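Local coordinates for protein 2-(acetamidomethylene)succinate hydrolase (PDB 3KXP) that hydrolyses (E)-2-(acetamidomethylene)succinate to succinic semialdehyde, acetate, ammonia and carbon dioxide, the final step in the degradation of vitamin B6, at residues 141-144 with 145-148; 165-168 with 169-173; 274-277 with 278-281; 293-296 with 297-300; 302-305 with 306-310. All blocks are in the same frame, centred on the assembly; numbering follows the deposited sequence.

Contact 1. Residues 141-144 with 145-148; sequences HSLG and ARNS
The guanidinium of Arg146 meets Leu143 at a slant: methyl CD1 lies 3.6 Å from NH1, over neither a true face nor an edge. At the guanidinium's edge, in its plane, sits the amide of Asn147. NH1 donates to Asn147 OD1 at 2.7 Å, the acceptor within the guanidinium plane and the donor within the amide's carbonyl plane, though the two groups remain twisted by about 30°. The same Leu143 methyl reaches the amide, with CD1 3.4 Å from Asn147 ND2, so one branch of the leucine packs against both polar ends. It gets there because CG stands opposite the backbone N (chi1 163°), which swings the side chain along the helix. The amide's ND2 donates to Gln102 OE1. With an alanine here, Arg146 NH1 would probably lose its acceptor and be freer to turn, and Gln102 would be left without its amide mate. Further back, Ser142 CB lies 4.0 Å above one face of the His141 ring, offset toward its rim, while His141 NE2 bonds to His294 O. On the backbone, Arg146 N points almost straight at Ser142 O (2.8 Å), giving the first turn. Two residues on, Gly144 O accepts twice, from Ser148 N at 2.8 Å and from Ser148 OG at 3.1 Å, the hydroxyl coming from above the carbonyl plane. Ser142, the inferred nucleophile, has a positive phi of 55° between strand 136-141 and helix 143-154. That tight strand-to-helix turn is the nucleophile elbow of alpha/beta hydrolases.

Contact 2. Residues 165-168 with 169-173; sequences IDFT and PYIET
A methyl of Ile171 set on the face of the Phe167 ring closes a local turn in the loop that leaves strand 159-165, just beyond Asp166, the inferred catalytic acid. Ile171 CD1 stands 3.7 Å from the ring centroid and only 10° off the ring normal, a CH-pi contact over the middle of the six carbons. The two side chains meet at about a right angle, so the isoleucine arrives end-on. An extended chi2 of 177° carries CD1 that far, and on the way Ile171 CG1 passes 3.3 Å from Thr168 O. That carbonyl also takes a hydrogen bond from a water, 2.9 Å from Thr168 O, which in turn accepts from Ile171 N at 3.1 Å and so bridges the turn. The hydroxyl of Thr168 works on a different carbonyl: OG1 donates to Pro169 O at 3.0 Å, in the carbonyl plane and on a lone pair. A serine in place of Phe167 would probably open a gap beside Ser142 and leave the Ile171 methyl without the ring it rests on. The buried part of the loop, Phe167 to Pro169, packs on several elements. Phe167 touches Ser142 of the nucleophile elbow and Arg146 on the helix behind it, Pro169, joined by Tyr170, packs on Thr277 of helix 271-280 and on helix 248-253, and Thr168 rests on Ile260 of strand 258-263.

Contact 3. Residues 274-277 with 278-281; sequences LAKT and SRLR
Four i-to-i+4 bonds carry the backbone from 274-277 into 278-281, running from Ser278 N on Leu274 O (2.9 Å, 170°) to Arg281 N on Thr277 O (2.9 Å, 156°), after which Arg281 leaves helical angles. Thr277 O also receives a weak bond from Leu280 N, so the last turn tightens round this carbonyl, and Leu280 CB comes within 3.2 Å of it as well. On the outer side Arg279 folds back over the preceding turn. Its chain runs out straight and then bends at chi3 (-51°), which lays the guanidinium across the helix with one face over Ala275 O, 4.1 Å from the plane and above its centre. NH1 then rests beside Lys276, 3.8 Å from CA and 3.9 Å from CG, meeting the lysine near its backbone, well short of its ammonium. The lysine runs outward fully extended beyond CG, and the two charges stay apart, with Lys276 NZ 6.9 Å from Arg279 NH1. Thr277 faces inward, its OG1 turned back along the helix to bond Ala273 O. Arg281, bent at chi2 and chi3, takes its guanidinium away from the helix, where it forms a salt bridge with Asp283 and gives NH2 to the carbonyls of Tyr251 and Val254. As the connection between strands 258-263 and 286-289, helix 271-280 lays Leu274 over both strands, presses Thr277 on the 165-173 loop, and sets Leu280 against Val248 and Tyr251 of helix 248-253.

Contact 4. Residues 293-296 with 297-300; sequences DHYV and NEVS
An Asx turn at Asp293 and an inverse gamma turn centred on Tyr295 shape the histidine-bearing loop of this alpha/beta hydrolase, and Val299, the last residue of the short helix 296-299, packs against both residues. Asp293 OD2 accepts from Tyr295 N at 3.0 Å, the donor standing well above the carboxylate plane. The same oxygen touches Val299 CG2 at 3.6 Å, the two side chains meeting nearly at a right angle. The other carboxylate oxygen, OD1, bonds to Asn206, so each end of the group has a polar partner. His294, the inferred catalytic histidine, which both turns share, is hydrogen-bonded through ND1 to Asp166 OD2, while its carbonyl takes His141 NE2 and, weakly, Val296 N, which closes the gamma turn. The phenol of Tyr295 swings out from the loop (chi1 -50°) to offer one face to the edge of this histidine, His294 CD2 standing 3.4 Å above it, toward the rim. Seen from the histidine, the tyrosine's CZ is at the ring edge, so the two rings are turned steeply against each other. Tyr204 meets the tyrosine edge-to-face, and Glu298 sends its carboxylate to a salt bridge with Arg215 of helix 209-218. Val296 turns inward to strand 286-289, and its carbonyl takes Ser300 N at 2.8 Å to finish the helix. Tyr295 O starts it, receiving Val299 N at 2.9 Å nearly head-on and Glu298 N only weakly, with Val299 CG2 tucked 3.1 Å from the same oxygen.

Contact 5. Residues 302-305 with 306-310; sequences EITL and KAITN
Thr304 and Ile308, one turn apart on helix 301-313, lie side by side and point the same way, with Thr304 CG2 4.2 Å from Ile308 CD1. The isoleucine runs back along the helix (chi1 -67°), bringing its CG1 to 3.3 Å from Thr304 O, the carbonyl that also accepts Ile308 N at 3.0 Å. On the next ridge Leu305 and Thr309 cross obliquely, Leu305 CD1 meeting Thr309 CG2 at 4.1 Å. Both threonines give their methyls to the packing, and Thr304 turns its hydroxyl back, its oxygen bonded to the carbonyl of the N-cap residue Ser300. Ala307 sits equally close to a carbonyl, its CB 3.3 Å from Ile303 O beneath the regular backbone bond. Outside the two segments Leu87 of helix 85-89 packs on Leu305 and Ile308, and Ile303 and Ala307 sit on strand 286-289. Glu302 forms a salt bridge with Arg90, whereas Asn310 donates its amide to Asp283 of the second subunit, where Lys306 also packs on Thr255. The contact rests mainly on backbone bonds, with loose methyl contacts added, while Glu302 and Asn310 tie the helix to a neighbouring loop and to the second subunit.

In the fold
Along the chain the contacts follow one another from 1 to 5, all round one mixed sheet. Contacts 1, 2 and 4 meet at the active site: their centres lie 10 to 15 Å apart, and they bring together Ser142, Asp166 and His294, the inferred catalytic triad. Contact 3, on helix 271-280, touches contact 2 but stays about 11 Å from contact 1 between nearest atoms. Contact 5 comes one residue after contact 4, on the next helix. Contacts 3 and 5, 22 Å apart between centres, lie on separate helices, contact 3 against the Asp166 loop and contact 5, through Thr304, against the helix after His294, and contact 5 also faces the other subunit of the homodimer.

Contact 1. Residues 141-144 with 145-148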
loop_
_atom_site.group_PDB
_atom_site.type_symbol
_atom_site.label_atom_id
_atom_site.label_comp_id
_atom_site.label_asym_id
_atom_site.label_seq_id
_atom_site.Cartn_x
_atom_site.Cartn_y
_atom_site.Cartn_z
ATOM N N HIS A 141 13.415 6.514 7.728
ATOM C CA HIS A 141 14.334 5.487 7.272
ATOM C C HIS A 141 15.035 4.850 8.452
ATOM O O HIS A 141 15.709 5.538 9.217
ATOM C CB HIS A 141 15.391 6.069 6.341
ATOM C CG HIS A 141 16.391 5.055 5.879
ATOM N ND1 HIS A 141 17.704 5.371 5.605
ATOM C CD2 HIS A 141 16.269 3.725 5.657
ATOM C CE1 HIS A 141 18.349 4.278 5.237
ATOM N NE2 HIS A 141 17.502 3.265 5.261
ATOM N N SER A 142 14.874 3.537 8.596
ATOM C CA SER A 142 15.509 2.785 9.677
ATOM C C SER A 142 15.168 3.381 11.057
ATOM O O SER A 142 14.021 3.284 11.497
ATOM C CB SER A 142 17.023 2.759 9.441
ATOM O OG SER A 142 17.611 1.604 10.017
ATOM N N LEU A 143 16.155 3.971 11.742
ATOM C CA LEU A 143 15.917 4.608 13.046
ATOM C C LEU A 143 14.689 5.508 12.926
ATOM O O LEU A 143 13.806 5.487 13.783
ATOM C CB LEU A 143 17.116 5.475 13.468
ATOM C CG LEU A 143 16.876 6.514 14.586
ATOM C CD1 LEU A 143 16.514 5.828 15.888
ATOM C CD2 LEU A 143 18.121 7.342 14.794
ATOM N N GLY A 144 14.652 6.308 11.861
ATOM C CA GLY A 144 13.518 7.189 11.638
ATOM C C GLY A 144 12.220 6.405 11.492
ATOM O O GLY A 144 11.192 6.792 12.050
ATOM N N ALA A 145 12.262 5.302 10.741
ATOM C CA ALA A 145 11.075 4.470 10.537
ATOM C C ALA A 145 10.590 3.905 11.870
ATOM O O ALA A 145 9.403 3.963 12.185
ATOM C CB ALA A 145 11.381 3.327 9.557
ATOM N N ARG A 146 11.509 3.354 12.650
ATOM C CA ARG A 146 11.155 2.808 13.953
ATOM C C ARG A 146 10.524 3.913 14.811
ATOM O O ARG A 146 9.511 3.698 15.469
ATOM C CB ARG A 146 12.403 2.241 14.633
ATOM C CG ARG A 146 12.163 1.747 16.044
ATOM C CD ARG A 146 12.400 2.858 17.052
ATOM N NE ARG A 146 13.300 2.362 18.076
ATOM C CZ ARG A 146 14.226 3.084 18.689
ATOM N NH1 ARG A 146 14.393 4.366 18.392
ATOM N NH2 ARG A 146 15.006 2.502 19.585
ATOM N N ASN A 147 11.118 5.101 14.777
ATOM C CA ASN A 147 10.605 6.219 15.544
ATOM C C ASN A 147 9.215 6.640 15.091
ATOM O O ASN A 147 8.333 6.859 15.923
ATOM C CB ASN A 147 11.558 7.419 15.458
ATOM C CG ASN A 147 12.888 7.153 16.143
ATOM O OD1 ASN A 147 12.995 6.243 16.964
ATOM N ND2 ASN A 147 13.905 7.953 15.819
ATOM N N SER A 148 9.012 6.747 13.779
ATOM C CA SER A 148 7.715 7.162 13.260
ATOM C C SER A 148 6.573 6.212 13.611
ATOM O O SER A 148 5.499 6.659 14.006
ATOM C CB SER A 148 7.780 7.344 11.748
ATOM O OG SER A 148 8.605 8.439 11.413
#

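Contact 2. Residues 165-168 with 169-173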
loop_
_atom_site.group_PDB
_atom_site.type_symbol
_atom_site.label_atom_id
_atom_site.label_comp_id
_atom_site.label_asym_id
_atom_site.label_seq_id
_atom_site.Cartn_x
_atom_site.Cartn_y
_atom_site.Cartn_z
ATOM N N ILE A 165 10.437 3.025 6.051
ATOM C CA ILE A 165 11.461 2.479 5.164
ATOM C C ILE A 165 12.560 1.667 5.852
ATOM O O ILE A 165 13.441 2.219 6.508
ATOM C CB ILE A 165 12.155 3.606 4.356
ATOM C CG1 ILE A 165 11.109 4.407 3.568
ATOM C CG2 ILE A 165 13.199 3.003 3.417
ATOM C CD1 ILE A 165 11.704 5.537 2.724
ATOM N N ASP A 166 12.483 0.353 5.686
ATOM C CA ASP A 166 13.458 -0.610 6.195
ATOM C C ASP A 166 13.705 -0.778 7.692
ATOM O O ASP A 166 14.852 -0.695 8.150
ATOM C CB ASP A 166 14.804 -0.390 5.499
ATOM C CG ASP A 166 15.419 -1.693 5.008
ATOM O OD1 ASP A 166 14.801 -2.339 4.135
ATOM O OD2 ASP A 166 16.503 -2.084 5.493
ATOM N N PHE A 167 12.635 -1.011 8.449
ATOM C CA PHE A 167 12.751 -1.264 9.876
ATOM C C PHE A 167 11.438 -1.776 10.415
ATOM O O PHE A 167 10.487 -1.022 10.623
ATOM C CB PHE A 167 13.188 -0.029 10.667
ATOM C CG PHE A 167 13.817 -0.374 11.996
ATOM C CD1 PHE A 167 13.050 -0.903 13.028
ATOM C CD2 PHE A 167 15.188 -0.256 12.180
ATOM C CE1 PHE A 167 13.642 -1.321 14.227
ATOM C CE2 PHE A 167 15.795 -0.668 13.372
ATOM C CZ PHE A 167 15.017 -1.205 14.399
ATOM N N THR A 168 11.409 -3.074 10.661
ATOM C CA THR A 168 10.220 -3.754 11.140
ATOM C C THR A 168 10.557 -4.501 12.424
ATOM O O THR A 168 11.698 -4.481 12.886
ATOM C CB THR A 168 9.779 -4.802 10.111
ATOM O OG1 THR A 168 10.822 -5.780 9.978
ATOM C CG2 THR A 168 9.516 -4.153 8.744
ATOM N N PRO A 169 9.564 -5.167 13.022
ATOM C CA PRO A 169 9.873 -5.908 14.244
ATOM C C PRO A 169 10.538 -7.194 13.762
ATOM O O PRO A 169 10.698 -7.388 12.553
ATOM C CB PRO A 169 8.493 -6.190 14.849
ATOM C CG PRO A 169 7.558 -5.211 14.157
ATOM C CD PRO A 169 8.114 -5.158 12.765
ATOM N N TYR A 170 10.931 -8.057 14.692
ATOM C CA TYR A 170 11.534 -9.345 14.355
ATOM C C TYR A 170 12.925 -9.345 13.719
ATOM O O TYR A 170 13.377 -10.384 13.239
ATOM C CB TYR A 170 10.591 -10.138 13.447
ATOM C CG TYR A 170 9.177 -10.240 13.956
ATOM C CD1 TYR A 170 8.128 -9.592 13.296
ATOM C CD2 TYR A 170 8.881 -10.979 15.106
ATOM C CE1 TYR A 170 6.814 -9.680 13.774
ATOM C CE2 TYR A 170 7.572 -11.073 15.591
ATOM C CZ TYR A 170 6.546 -10.421 14.924
ATOM O OH TYR A 170 5.262 -10.497 15.421
ATOM N N ILE A 171 13.606 -8.206 13.695
ATOM C CA ILE A 171 14.949 -8.162 13.123
ATOM C C ILE A 171 15.832 -9.109 13.940
ATOM O O ILE A 171 15.802 -9.078 15.169
ATOM C CB ILE A 171 15.518 -6.738 13.182
ATOM C CG1 ILE A 171 14.644 -5.810 12.331
ATOM C CG2 ILE A 171 16.963 -6.729 12.710
ATOM C CD1 ILE A 171 15.068 -4.360 12.361
ATOM N N GLU A 172 16.610 -9.956 13.271
ATOM C CA GLU A 172 17.457 -10.903 13.996
ATOM C C GLU A 172 18.652 -10.275 14.700
ATOM O O GLU A 172 19.220 -9.282 14.242
ATOM C CB GLU A 172 17.933 -12.033 13.074
ATOM C CG GLU A 172 18.408 -11.577 11.719
ATOM C CD GLU A 172 17.306 -11.570 10.664
ATOM O OE1 GLU A 172 17.456 -10.808 9.689
ATOM O OE2 GLU A 172 16.314 -12.328 10.792
ATOM N N THR A 173 19.018 -10.873 15.827
ATOM C CA THR A 173 20.130 -10.409 16.646
ATOM C C THR A 173 21.414 -10.126 15.861
ATOM O O THR A 173 22.067 -9.101 16.073
ATOM C CB THR A 173 20.446 -11.437 17.749
ATOM O OG1 THR A 173 19.286 -11.623 18.567
ATOM C CG2 THR A 173 21.596 -10.956 18.623
HETATM O O HOH W 1 12.891 -5.627 15.276
#

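Contact 3. Residues 274-277 with 278-281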
loop_
_atom_site.group_PDB
_atom_site.type_symbol
_atom_site.label_atom_id
_atom_site.label_comp_id
_atom_site.label_asym_id
_atom_site.label_seq_id
_atom_site.Cartn_x
_atom_site.Cartn_y
_atom_site.Cartn_z
ATOM N N LEU A 274 10.322 -9.507 7.359
ATOM C CA LEU A 274 9.172 -8.857 6.737
ATOM C C LEU A 274 7.983 -9.799 6.699
ATOM O O LEU A 274 6.843 -9.373 6.881
ATOM C CB LEU A 274 9.484 -8.400 5.308
ATOM C CG LEU A 274 8.261 -7.806 4.573
ATOM C CD1 LEU A 274 7.792 -6.532 5.282
ATOM C CD2 LEU A 274 8.604 -7.497 3.124
ATOM N N ALA A 275 8.246 -11.083 6.464
ATOM C CA ALA A 275 7.174 -12.074 6.411
ATOM C C ALA A 275 6.433 -12.167 7.748
ATOM O O ALA A 275 5.205 -12.245 7.780
ATOM C CB ALA A 275 7.739 -13.439 6.026
ATOM N N LYS A 276 7.179 -12.158 8.850
ATOM C CA LYS A 276 6.577 -12.233 10.180
ATOM C C LYS A 276 5.796 -10.957 10.460
ATOM O O LYS A 276 4.690 -11.002 11.003
ATOM C CB LYS A 276 7.655 -12.423 11.247
ATOM C CG LYS A 276 8.463 -13.698 11.085
ATOM C CD LYS A 276 9.613 -13.754 12.076
ATOM C CE LYS A 276 10.523 -14.944 11.793
ATOM N NZ LYS A 276 11.696 -15.000 12.721
ATOM N N THR A 277 6.373 -9.820 10.081
ATOM C CA THR A 277 5.721 -8.530 10.281
ATOM C C THR A 277 4.369 -8.537 9.567
ATOM O O THR A 277 3.344 -8.207 10.167
ATOM C CB THR A 277 6.578 -7.366 9.725
ATOM O OG1 THR A 277 7.858 -7.353 10.375
ATOM C CG2 THR A 277 5.888 -6.031 9.965
ATOM N N SER A 278 4.370 -8.917 8.290
ATOM C CA SER A 278 3.138 -8.971 7.512
ATOM C C SER A 278 2.119 -9.931 8.115
ATOM O O SER A 278 0.925 -9.717 8.000
ATOM C CB SER A 278 3.429 -9.372 6.065
ATOM O OG SER A 278 3.943 -8.269 5.339
ATOM N N ARG A 279 2.587 -10.991 8.758
ATOM C CA ARG A 279 1.672 -11.941 9.380
ATOM C C ARG A 279 1.056 -11.303 10.637
ATOM O O ARG A 279 -0.077 -11.604 11.010
ATOM C CB ARG A 279 2.427 -13.219 9.744
ATOM C CG ARG A 279 1.588 -14.268 10.429
ATOM C CD ARG A 279 2.434 -15.506 10.686
ATOM N NE ARG A 279 3.120 -15.925 9.466
ATOM C CZ ARG A 279 4.437 -16.057 9.356
ATOM N NH1 ARG A 279 5.226 -15.805 10.393
ATOM N NH2 ARG A 279 4.969 -16.435 8.200
ATOM N N LEU A 280 1.820 -10.419 11.278
ATOM C CA LEU A 280 1.377 -9.708 12.476
ATOM C C LEU A 280 0.335 -8.659 12.081
ATOM O O LEU A 280 -0.674 -8.464 12.771
ATOM C CB LEU A 280 2.570 -9.011 13.144
ATOM C CG LEU A 280 2.214 -8.096 14.318
ATOM C CD1 LEU A 280 1.712 -8.947 15.483
ATOM C CD2 LEU A 280 3.441 -7.276 14.723
ATOM N N ARG A 281 0.605 -7.979 10.969
ATOM C CA ARG A 281 -0.285 -6.949 10.443
ATOM C C ARG A 281 -0.452 -7.168 8.947
ATOM O O ARG A 281 0.143 -6.468 8.130
ATOM C CB ARG A 281 0.288 -5.546 10.696
ATOM C CG ARG A 281 0.278 -5.108 12.160
ATOM C CD ARG A 281 -1.143 -5.068 12.709
ATOM N NE ARG A 281 -2.010 -4.181 11.939
ATOM C CZ ARG A 281 -2.076 -2.863 12.107
ATOM N NH1 ARG A 281 -2.894 -2.138 11.358
ATOM N NH2 ARG A 281 -1.338 -2.273 13.035
#

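Contact 4. Residues 293-296 with 297-300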
loop_
_atom_site.group_PDB
_atom_site.type_symbol
_atom_site.label_atom_id
_atom_site.label_comp_id
_atom_site.label_asym_id
_atom_site.label_seq_id
_atom_site.Cartn_x
_atom_site.Cartn_y
_atom_site.Cartn_z
ATOM N N ASP A 293 19.332 -2.220 -1.142
ATOM C CA ASP A 293 19.739 -2.868 0.099
ATOM C C ASP A 293 19.063 -2.063 1.215
ATOM O O ASP A 293 17.988 -1.495 1.000
ATOM C CB ASP A 293 21.273 -2.884 0.260
ATOM C CG ASP A 293 21.884 -1.485 0.302
ATOM O OD1 ASP A 293 23.109 -1.378 0.546
ATOM O OD2 ASP A 293 21.148 -0.496 0.092
ATOM N N HIS A 294 19.669 -2.004 2.395
ATOM C CA HIS A 294 19.065 -1.273 3.498
ATOM C C HIS A 294 18.771 0.197 3.187
ATOM O O HIS A 294 17.783 0.754 3.677
ATOM C CB HIS A 294 19.972 -1.380 4.732
ATOM C CG HIS A 294 19.544 -0.525 5.887
ATOM N ND1 HIS A 294 18.296 -0.623 6.470
ATOM C CD2 HIS A 294 20.217 0.413 6.596
ATOM C CE1 HIS A 294 18.222 0.214 7.489
ATOM N NE2 HIS A 294 19.374 0.855 7.587
ATOM N N TYR A 295 19.617 0.815 2.363
ATOM C CA TYR A 295 19.486 2.232 2.017
ATOM C C TYR A 295 18.570 2.497 0.826
ATOM O O TYR A 295 18.971 3.087 -0.177
ATOM C CB TYR A 295 20.889 2.788 1.781
ATOM C CG TYR A 295 21.793 2.424 2.929
ATOM C CD1 TYR A 295 21.734 3.124 4.136
ATOM C CD2 TYR A 295 22.605 1.291 2.865
ATOM C CE1 TYR A 295 22.453 2.698 5.256
ATOM C CE2 TYR A 295 23.330 0.855 3.982
ATOM C CZ TYR A 295 23.244 1.562 5.172
ATOM O OH TYR A 295 23.936 1.126 6.279
ATOM N N VAL A 296 17.317 2.083 0.973
ATOM C CA VAL A 296 16.317 2.208 -0.076
ATOM C C VAL A 296 16.135 3.573 -0.740
ATOM O O VAL A 296 16.276 3.693 -1.960
ATOM C CB VAL A 296 14.941 1.743 0.432
ATOM C CG1 VAL A 296 13.965 1.632 -0.743
ATOM C CG2 VAL A 296 15.094 0.414 1.171
ATOM N N ASN A 297 15.814 4.597 0.044
ATOM C CA ASN A 297 15.585 5.911 -0.538
ATOM C C ASN A 297 16.792 6.493 -1.286
ATOM O O ASN A 297 16.631 7.179 -2.304
ATOM C CB ASN A 297 15.056 6.892 0.530
ATOM C CG ASN A 297 15.983 7.031 1.724
ATOM O OD1 ASN A 297 16.474 8.127 2.013
ATOM N ND2 ASN A 297 16.216 5.928 2.435
ATOM N N GLU A 298 17.998 6.200 -0.817
ATOM C CA GLU A 298 19.180 6.722 -1.491
ATOM C C GLU A 298 19.581 5.884 -2.711
ATOM O O GLU A 298 20.005 6.428 -3.732
ATOM C CB GLU A 298 20.348 6.824 -0.497
ATOM C CG GLU A 298 20.244 8.021 0.444
ATOM C CD GLU A 298 21.150 7.924 1.667
ATOM O OE1 GLU A 298 20.826 7.150 2.592
ATOM O OE2 GLU A 298 22.182 8.625 1.710
ATOM N N VAL A 299 19.427 4.565 -2.613
ATOM C CA VAL A 299 19.805 3.671 -3.699
ATOM C C VAL A 299 18.748 3.560 -4.803
ATOM O O VAL A 299 19.088 3.354 -5.961
ATOM C CB VAL A 299 20.142 2.251 -3.149
ATOM C CG1 VAL A 299 20.590 1.341 -4.284
ATOM C CG2 VAL A 299 21.243 2.344 -2.085
ATOM N N SER A 300 17.473 3.712 -4.452
ATOM C CA SER A 300 16.386 3.620 -5.433
ATOM C C SER A 300 15.429 4.797 -5.283
ATOM O O SER A 300 14.261 4.618 -4.928
ATOM C CB SER A 300 15.600 2.317 -5.242
ATOM O OG SER A 300 16.456 1.189 -5.235
#

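Contact 5. Residues 302-305 with 306-310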
loop_
_atom_site.group_PDB
_atom_site.type_symbol
_atom_site.label_atom_id
_atom_site.label_comp_id
_atom_site.label_asym_id
_atom_site.label_seq_id
_atom_site.Cartn_x
_atom_site.Cartn_y
_atom_site.Cartn_z
ATOM N N GLU A 302 13.792 6.785 -7.480
ATOM C CA GLU A 302 12.586 6.809 -8.304
ATOM C C GLU A 302 11.501 5.889 -7.780
ATOM O O GLU A 302 10.370 6.325 -7.545
ATOM C CB GLU A 302 12.906 6.435 -9.753
ATOM C CG GLU A 302 13.869 7.388 -10.440
ATOM C CD GLU A 302 13.434 8.837 -10.330
ATOM O OE1 GLU A 302 12.261 9.140 -10.647
ATOM O OE2 GLU A 302 14.266 9.677 -9.927
ATOM N N ILE A 303 11.837 4.619 -7.597
ATOM C CA ILE A 303 10.863 3.655 -7.098
ATOM C C ILE A 303 10.344 4.061 -5.717
ATOM O O ILE A 303 9.166 3.873 -5.411
ATOM C CB ILE A 303 11.474 2.248 -7.036
ATOM C CG1 ILE A 303 11.990 1.855 -8.424
ATOM C CG2 ILE A 303 10.431 1.242 -6.561
ATOM C CD1 ILE A 303 12.754 0.536 -8.436
ATOM N N THR A 304 11.222 4.637 -4.898
ATOM C CA THR A 304 10.856 5.086 -3.558
ATOM C C THR A 304 9.803 6.181 -3.683
ATOM O O THR A 304 8.780 6.175 -2.987
ATOM C CB THR A 304 12.084 5.662 -2.799
ATOM O OG1 THR A 304 13.059 4.629 -2.598
ATOM C CG2 THR A 304 11.666 6.218 -1.450
ATOM N N LEU A 305 10.062 7.127 -4.577
ATOM C CA LEU A 305 9.144 8.235 -4.798
ATOM C C LEU A 305 7.779 7.727 -5.253
ATOM O O LEU A 305 6.756 8.088 -4.674
ATOM C CB LEU A 305 9.712 9.188 -5.848
ATOM C CG LEU A 305 8.796 10.341 -6.253
ATOM C CD1 LEU A 305 8.469 11.197 -5.030
ATOM C CD2 LEU A 305 9.472 11.162 -7.340
ATOM N N LYS A 306 7.769 6.889 -6.286
ATOM C CA LYS A 306 6.522 6.338 -6.815
ATOM C C LYS A 306 5.729 5.561 -5.752
ATOM O O LYS A 306 4.500 5.589 -5.728
ATOM C CB LYS A 306 6.819 5.425 -8.005
ATOM C CG LYS A 306 6.186 5.871 -9.310
ATOM C CD LYS A 306 4.669 6.003 -9.191
ATOM C CE LYS A 306 4.028 6.371 -10.523
ATOM N NZ LYS A 306 2.541 6.483 -10.422
ATOM N N ALA A 307 6.443 4.864 -4.879
ATOM C CA ALA A 307 5.807 4.091 -3.827
ATOM C C ALA A 307 5.134 5.028 -2.842
ATOM O O ALA A 307 4.066 4.722 -2.321
ATOM C CB ALA A 307 6.834 3.243 -3.115
ATOM N N ILE A 308 5.760 6.170 -2.582
ATOM C CA ILE A 308 5.187 7.139 -1.653
ATOM C C ILE A 308 3.966 7.832 -2.265
ATOM O O ILE A 308 2.944 8.010 -1.600
ATOM C CB ILE A 308 6.222 8.201 -1.240
ATOM C CG1 ILE A 308 7.318 7.545 -0.398
ATOM C CG2 ILE A 308 5.541 9.312 -0.460
ATOM C CD1 ILE A 308 8.463 8.464 -0.047
ATOM N N THR A 309 4.065 8.208 -3.534
ATOM C CA THR A 309 2.949 8.872 -4.193
ATOM C C THR A 309 1.795 7.896 -4.398
ATOM O O THR A 309 0.642 8.298 -4.357
ATOM C CB THR A 309 3.366 9.501 -5.548
ATOM O OG1 THR A 309 3.925 8.496 -6.403
ATOM C CG2 THR A 309 4.407 10.598 -5.327
ATOM N N ASN A 310 2.085 6.616 -4.602
ATOM C CA ASN A 310 0.998 5.648 -4.768
ATOM C C ASN A 310 0.249 5.532 -3.443
ATOM O O ASN A 310 -0.977 5.420 -3.409
ATOM C CB ASN A 310 1.526 4.263 -5.155
ATOM C CG ASN A 310 1.933 4.172 -6.617
ATOM O OD1 ASN A 310 1.372 4.858 -7.477
ATOM N ND2 ASN A 310 2.898 3.301 -6.907
#